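Local coordinates for ginlfy protein (Ginkgo biloba, PDB 4UDE) that probably acts as a DNA-binding transcription factor of the FLO/LFY family, this piece being its SAM oligomerization domain, at residues F15-T24 and V59-I69. Residues are numbered along the deposited sequence; the frame is centred on the assembly and turned at random.
Sequences FRHYGVRYMT and VDLLVGEKYGI
Glu-65 swings CG anti to its backbone N (chi1 -168°) and stays extended beyond, which carries its carboxylate to the start of helix 22-30, where Arg-21 and Thr-24 meet it. Thr-24 turns OG1 back beside its own N (chi1 -58°), and this hydroxyl donates to Glu-65 OE2 at 2.6 Å; threonine fits because its methyl meanwhile meets Leu-61 CD2. The backbone N of Arg-21, the N-cap residue, reaches Glu-65 OE2 at 2.7 Å from the opposite face of the carboxylate plane. Arg-21 NE donates to Glu-65 OE1 at 3.0 Å in a salt bridge, from above the carboxylate plane, the guanidinium plane turned 67° to it, while the anti lone pair of OE1 takes the backbone N of Leu-62. An arginine suits this place because its flat head serves several partners: NH2 also makes a long salt bridge to Asp-60 OD2 and a weak bond to Asp-60 O, and a water links NH1 to OD2. Leu-62 suits its place because its apolar branch lies over the flat guanidinium of Arg-21, CG 3.6 Å above the centre of one face.

Val-20 CG2 packs on Ile-69 CG1 at 3.7 Å, as suits branched apolar side chains. The edge of the Phe-15 ring meets Ile-69 O in plane, while CE1 also packs on Ile-69 CG2. Gly-68 lets the two segments close in, its CA 3.2 Å from Tyr-18 O, where any CB would clash.

A glutamine at Glu-65 would probably leave the guanidinium of Arg-21 without its nearer charge partner and weaken the grip on Thr-24. In this SAM domain one acid thus ties the start of helix 22-30 to the first turn of helix 63-83, and its four donors are likely to stabilise the buried carboxylate's anionic form.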
ATOM      1  N   PHE A  15       4.337   0.809  -4.729  1.00 27.50           N
ATOM      2  CA  PHE A  15       3.273   1.629  -5.287  1.00 26.69           C
ATOM      3  C   PHE A  15       3.632   2.490  -6.504  1.00 32.09           C
ATOM      4  O   PHE A  15       2.741   3.148  -7.054  1.00 32.05           O
ATOM      5  CB  PHE A  15       2.615   2.428  -4.160  1.00 27.19           C
ATOM      6  CG  PHE A  15       1.877   1.554  -3.167  1.00 27.74           C
ATOM      7  CD1 PHE A  15       0.818   0.750  -3.574  1.00 29.60           C
ATOM      8  CD2 PHE A  15       2.200   1.585  -1.818  1.00 28.03           C
ATOM      9  CE1 PHE A  15       0.142  -0.062  -2.658  1.00 30.72           C
ATOM     10  CE2 PHE A  15       1.510   0.791  -0.895  1.00 30.89           C
ATOM     11  CZ  PHE A  15       0.481  -0.022  -1.318  1.00 29.71           C
ATOM     12  N   ARG A  16       4.916   2.461  -6.939  1.00 28.91           N
ATOM     13  CA  ARG A  16       5.404   3.224  -8.095  1.00 30.56           C
ATOM     14  C   ARG A  16       4.666   2.762  -9.363  1.00 36.85           C
ATOM     15  O   ARG A  16       4.600   1.564  -9.625  1.00 37.64           O
ATOM     16  CB  ARG A  16       6.937   3.064  -8.257  1.00 30.49           C
ATOM     17  CG  ARG A  16       7.591   4.214  -9.040  1.00 40.94           C
ATOM     18  CD  ARG A  16       9.097   4.020  -9.252  1.00 47.37           C
ATOM     19  NE  ARG A  16       9.839   3.953  -7.985  1.00 53.75           N
ATOM     20  CZ  ARG A  16      10.192   5.008  -7.253  1.00 69.11           C
ATOM     21  NH1 ARG A  16       9.893   6.236  -7.655  1.00 62.35           N
ATOM     22  NH2 ARG A  16      10.841   4.841  -6.109  1.00 57.38           N
ATOM     23  N   HIS A  17       4.113   3.700 -10.130  1.00 34.72           N
ATOM     24  CA  HIS A  17       3.334   3.431 -11.371  1.00 35.97           C
ATOM     25  C   HIS A  17       1.881   3.050 -11.048  1.00 37.27           C
ATOM     26  O   HIS A  17       1.133   2.696 -11.955  1.00 36.72           O
ATOM     27  CB  HIS A  17       3.969   2.371 -12.322  1.00 37.72           C
ATOM     28  CG  HIS A  17       5.449   2.494 -12.549  1.00 42.26           C
ATOM     29  ND1 HIS A  17       6.014   3.649 -13.089  1.00 44.74           N
ATOM     30  CD2 HIS A  17       6.431   1.585 -12.327  1.00 44.33           C
ATOM     31  CE1 HIS A  17       7.315   3.410 -13.153  1.00 44.37           C
ATOM     32  NE2 HIS A  17       7.614   2.180 -12.706  1.00 44.56           N
ATOM     33  N   TYR A  18       1.477   3.164  -9.764  1.00 30.32           N
ATOM     34  CA  TYR A  18       0.123   2.868  -9.326  1.00 28.33           C
ATOM     35  C   TYR A  18      -0.652   4.072  -8.818  1.00 32.28           C
ATOM     36  O   TYR A  18      -1.768   3.918  -8.356  1.00 33.01           O
ATOM     37  CB  TYR A  18       0.101   1.666  -8.375  1.00 28.17           C
ATOM     38  CG  TYR A  18       0.482   0.381  -9.084  1.00 27.18           C
ATOM     39  CD1 TYR A  18      -0.478  -0.393  -9.732  1.00 28.29           C
ATOM     40  CD2 TYR A  18       1.807  -0.057  -9.114  1.00 27.51           C
ATOM     41  CE1 TYR A  18      -0.132  -1.571 -10.394  1.00 29.03           C
ATOM     42  CE2 TYR A  18       2.166  -1.235  -9.774  1.00 27.58           C
ATOM     43  CZ  TYR A  18       1.190  -1.986 -10.416  1.00 34.38           C
ATOM     44  OH  TYR A  18       1.520  -3.147 -11.069  1.00 35.38           O
ATOM     45  N   GLY A  19      -0.083   5.268  -8.971  1.00 29.27           N
ATOM     46  CA  GLY A  19      -0.726   6.525  -8.606  1.00 28.75           C
ATOM     47  C   GLY A  19      -0.936   6.799  -7.130  1.00 33.21           C
ATOM     48  O   GLY A  19      -1.755   7.645  -6.783  1.00 33.26           O
ATOM     49  N   VAL A  20      -0.179   6.139  -6.244  1.00 30.17           N
ATOM     50  CA  VAL A  20      -0.320   6.398  -4.807  1.00 29.76           C
ATOM     51  C   VAL A  20       0.531   7.622  -4.461  1.00 33.99           C
ATOM     52  O   VAL A  20       1.722   7.648  -4.759  1.00 33.85           O
ATOM     53  CB  VAL A  20      -0.012   5.146  -3.956  1.00 32.62           C
ATOM     54  CG1 VAL A  20      -0.268   5.414  -2.477  1.00 32.26           C
ATOM     55  CG2 VAL A  20      -0.858   3.963  -4.434  1.00 31.99           C
ATOM     56  N   ARG A  21      -0.111   8.673  -3.950  1.00 29.77           N
ATOM     57  CA  ARG A  21       0.571   9.931  -3.643  1.00 30.21           C
ATOM     58  C   ARG A  21       1.413   9.875  -2.372  1.00 36.01           C
ATOM     59  O   ARG A  21       1.192   9.021  -1.512  1.00 34.16           O
ATOM     60  CB  ARG A  21      -0.407  11.120  -3.679  1.00 28.44           C
ATOM     61  CG  ARG A  21      -1.098  11.235  -5.050  1.00 31.46           C
ATOM     62  CD  ARG A  21      -2.122  12.351  -5.121  1.00 35.63           C
ATOM     63  NE  ARG A  21      -3.233  12.177  -4.186  1.00 40.68           N
ATOM     64  CZ  ARG A  21      -4.032  13.161  -3.787  1.00 50.35           C
ATOM     65  NH1 ARG A  21      -3.855  14.394  -4.241  1.00 40.92           N
ATOM     66  NH2 ARG A  21      -5.037  12.913  -2.959  1.00 32.47           N
ATOM     67  N   TYR A  22       2.419  10.763  -2.301  1.00 35.43           N
ATOM     68  CA  TYR A  22       3.404  10.879  -1.242  1.00 36.23           C
ATOM     69  C   TYR A  22       2.819  10.872   0.168  1.00 40.60           C
ATOM     70  O   TYR A  22       3.298  10.120   1.011  1.00 39.95           O
ATOM     71  CB  TYR A  22       4.307  12.111  -1.469  1.00 38.31           C
ATOM     72  CG  TYR A  22       5.445  12.185  -0.475  1.00 41.87           C
ATOM     73  CD1 TYR A  22       6.481  11.257  -0.502  1.00 44.68           C
ATOM     74  CD2 TYR A  22       5.460  13.150   0.529  1.00 42.87           C
ATOM     75  CE1 TYR A  22       7.520  11.303   0.428  1.00 46.35           C
ATOM     76  CE2 TYR A  22       6.500  13.211   1.458  1.00 43.87           C
ATOM     77  CZ  TYR A  22       7.529  12.283   1.404  1.00 53.69           C
ATOM     78  OH  TYR A  22       8.570  12.321   2.310  1.00 60.20           O
ATOM     79  N   MET A  23       1.797  11.699   0.412  1.00 39.00           N
ATOM     80  CA  MET A  23       1.110  11.813   1.695  1.00 39.97           C
ATOM     81  C   MET A  23       0.298  10.565   2.072  1.00 38.29           C
ATOM     82  O   MET A  23       0.056  10.343   3.254  1.00 35.64           O
ATOM     83  CB  MET A  23       0.224  13.059   1.715  1.00 44.34           C
ATOM     84  CG  MET A  23       0.989  14.320   2.043  1.00 51.64           C
ATOM     85  SD  MET A  23      -0.160  15.696   2.307  1.00 59.87           S
ATOM     86  CE  MET A  23      -0.292  15.646   4.150  1.00 56.56           C
ATOM     87  N   THR A  24      -0.161   9.775   1.070  1.00 32.54           N
ATOM     88  CA  THR A  24      -0.849   8.508   1.336  1.00 30.82           C
ATOM     89  C   THR A  24       0.233   7.523   1.835  1.00 32.04           C
ATOM     90  O   THR A  24       0.029   6.886   2.858  1.00 30.81           O
ATOM     91  CB  THR A  24      -1.579   8.007   0.087  1.00 32.32           C
ATOM     92  OG1 THR A  24      -2.529   9.002  -0.351  1.00 30.31           O
ATOM     93  CG2 THR A  24      -2.265   6.670   0.318  1.00 24.18           C
ATOM     94  N   VAL A  59      -7.087  10.841   5.229  1.00 38.57           N
ATOM     95  CA  VAL A  59      -6.230  11.020   4.066  1.00 37.64           C
ATOM     96  C   VAL A  59      -7.109  11.287   2.839  1.00 36.27           C
ATOM     97  O   VAL A  59      -8.184  10.705   2.704  1.00 32.80           O
ATOM     98  CB  VAL A  59      -5.097   9.948   3.855  1.00 41.90           C
ATOM     99  CG1 VAL A  59      -4.658   9.315   5.164  1.00 41.09           C
ATOM    100  CG2 VAL A  59      -5.485   8.876   2.862  1.00 41.96           C
ATOM    101  N   ASP A  60      -6.702  12.228   2.004  1.00 34.03           N
ATOM    102  CA  ASP A  60      -7.458  12.501   0.788  1.00 34.85           C
ATOM    103  C   ASP A  60      -6.984  11.518  -0.293  1.00 39.47           C
ATOM    104  O   ASP A  60      -5.807  11.546  -0.690  1.00 39.06           O
ATOM    105  CB  ASP A  60      -7.266  13.956   0.334  1.00 37.35           C
ATOM    106  CG  ASP A  60      -8.046  14.315  -0.918  1.00 50.25           C
ATOM    107  OD1 ASP A  60      -9.262  13.982  -0.984  1.00 49.27           O
ATOM    108  OD2 ASP A  60      -7.453  14.938  -1.823  1.00 60.97           O
ATOM    109  N   LEU A  61      -7.865  10.607  -0.695  1.00 36.32           N
ATOM    110  CA  LEU A  61      -7.545   9.625  -1.735  1.00 36.50           C
ATOM    111  C   LEU A  61      -8.311   9.929  -3.010  1.00 39.99           C
ATOM    112  O   LEU A  61      -9.539  10.011  -2.975  1.00 38.04           O
ATOM    113  CB  LEU A  61      -7.890   8.188  -1.302  1.00 36.33           C
ATOM    114  CG  LEU A  61      -7.119   7.596  -0.136  1.00 40.19           C
ATOM    115  CD1 LEU A  61      -7.683   6.237   0.235  1.00 39.16           C
ATOM    116  CD2 LEU A  61      -5.659   7.480  -0.456  1.00 41.29           C
ATOM    117  N   LEU A  62      -7.593  10.036  -4.146  1.00 37.96           N
ATOM    118  CA  LEU A  62      -8.209  10.178  -5.472  1.00 37.25           C
ATOM    119  C   LEU A  62      -8.836   8.821  -5.779  1.00 40.77           C
ATOM    120  O   LEU A  62      -8.487   7.832  -5.119  1.00 40.37           O
ATOM    121  CB  LEU A  62      -7.153  10.548  -6.543  1.00 36.53           C
ATOM    122  CG  LEU A  62      -6.314  11.814  -6.287  1.00 40.93           C
ATOM    123  CD1 LEU A  62      -5.221  11.965  -7.321  1.00 40.80           C
ATOM    124  CD2 LEU A  62      -7.169  13.079  -6.262  1.00 42.61           C
ATOM    125  N   VAL A  63      -9.779   8.763  -6.724  1.00 38.55           N
ATOM    126  CA  VAL A  63     -10.459   7.509  -7.112  1.00 38.36           C
ATOM    127  C   VAL A  63      -9.453   6.462  -7.630  1.00 40.20           C
ATOM    128  O   VAL A  63      -9.489   5.320  -7.173  1.00 40.34           O
ATOM    129  CB  VAL A  63     -11.638   7.766  -8.102  1.00 43.29           C
ATOM    130  CG1 VAL A  63     -12.372   6.476  -8.463  1.00 43.10           C
ATOM    131  CG2 VAL A  63     -12.620   8.775  -7.517  1.00 43.59           C
ATOM    132  N   GLY A  64      -8.543   6.885  -8.523  1.00 35.66           N
ATOM    133  CA  GLY A  64      -7.507   6.035  -9.125  1.00 34.39           C
ATOM    134  C   GLY A  64      -6.440   5.552  -8.155  1.00 35.50           C
ATOM    135  O   GLY A  64      -5.797   4.520  -8.387  1.00 34.40           O
ATOM    136  N   GLU A  65      -6.224   6.324  -7.073  1.00 30.89           N
ATOM    137  CA  GLU A  65      -5.323   6.012  -5.952  1.00 30.37           C
ATOM    138  C   GLU A  65      -5.896   4.807  -5.146  1.00 32.02           C
ATOM    139  O   GLU A  65      -5.138   3.904  -4.773  1.00 32.38           O
ATOM    140  CB  GLU A  65      -5.222   7.258  -5.070  1.00 31.87           C
ATOM    141  CG  GLU A  65      -4.132   7.223  -4.042  1.00 38.06           C
ATOM    142  CD  GLU A  65      -3.764   8.572  -3.460  1.00 46.62           C
ATOM    143  OE1 GLU A  65      -4.572   9.532  -3.514  1.00 34.23           O
ATOM    144  OE2 GLU A  65      -2.641   8.648  -2.919  1.00 32.95           O
ATOM    145  N   LYS A  66      -7.235   4.768  -4.927  1.00 27.08           N
ATOM    146  CA  LYS A  66      -7.906   3.648  -4.235  1.00 27.41           C
ATOM    147  C   LYS A  66      -7.756   2.366  -5.068  1.00 32.15           C
ATOM    148  O   LYS A  66      -7.408   1.316  -4.526  1.00 32.25           O
ATOM    149  CB  LYS A  66      -9.409   3.936  -3.983  1.00 29.84           C
ATOM    150  CG  LYS A  66      -9.667   5.001  -2.910  1.00 42.49           C
ATOM    151  CD  LYS A  66     -11.149   5.210  -2.633  1.00 51.51           C
ATOM    152  CE  LYS A  66     -11.359   6.320  -1.633  1.00 61.58           C
ATOM    153  NZ  LYS A  66     -12.799   6.604  -1.401  1.00 69.53           N
ATOM    154  N   TYR A  67      -7.994   2.469  -6.390  1.00 26.80           N
ATOM    155  CA  TYR A  67      -7.811   1.358  -7.324  1.00 26.47           C
ATOM    156  C   TYR A  67      -6.321   0.967  -7.455  1.00 28.80           C
ATOM    157  O   TYR A  67      -6.020  -0.220  -7.556  1.00 28.58           O
ATOM    158  CB  TYR A  67      -8.429   1.686  -8.703  1.00 26.37           C
ATOM    159  CG  TYR A  67      -9.933   1.561  -8.698  1.00 27.13           C
ATOM    160  CD1 TYR A  67     -10.550   0.309  -8.706  1.00 28.92           C
ATOM    161  CD2 TYR A  67     -10.744   2.688  -8.629  1.00 27.44           C
ATOM    162  CE1 TYR A  67     -11.938   0.187  -8.652  1.00 30.77           C
ATOM    163  CE2 TYR A  67     -12.134   2.580  -8.589  1.00 28.53           C
ATOM    164  CZ  TYR A  67     -12.728   1.325  -8.619  1.00 37.98           C
ATOM    165  OH  TYR A  67     -14.098   1.211  -8.591  1.00 37.46           O
ATOM    166  N   GLY A  68      -5.429   1.960  -7.403  1.00 25.83           N
ATOM    167  CA  GLY A  68      -3.970   1.800  -7.463  1.00 25.48           C
ATOM    168  C   GLY A  68      -3.357   0.988  -6.335  1.00 30.20           C
ATOM    169  O   GLY A  68      -2.458   0.174  -6.575  1.00 31.36           O
ATOM    170  N   ILE A  69      -3.819   1.192  -5.088  1.00 27.13           N
ATOM    171  CA  ILE A  69      -3.308   0.427  -3.925  1.00 26.03           C
ATOM    172  C   ILE A  69      -3.605  -1.038  -4.128  1.00 29.06           C
ATOM    173  O   ILE A  69      -2.714  -1.873  -3.975  1.00 28.72           O
ATOM    174  CB  ILE A  69      -3.859   0.971  -2.552  1.00 28.90           C
ATOM    175  CG1 ILE A  69      -3.315   2.391  -2.236  1.00 28.55           C
ATOM    176  CG2 ILE A  69      -3.615  -0.030  -1.363  1.00 26.43           C
ATOM    177  CD1 ILE A  69      -4.141   3.196  -1.240  1.00 28.74           C
TER
HETATM  178  O   HOH W   1      -6.197  16.203  -3.727  1.00 56.06           O
HETATM  179  O   HOH W   2      -3.100  11.663  -0.008  1.00 38.12           O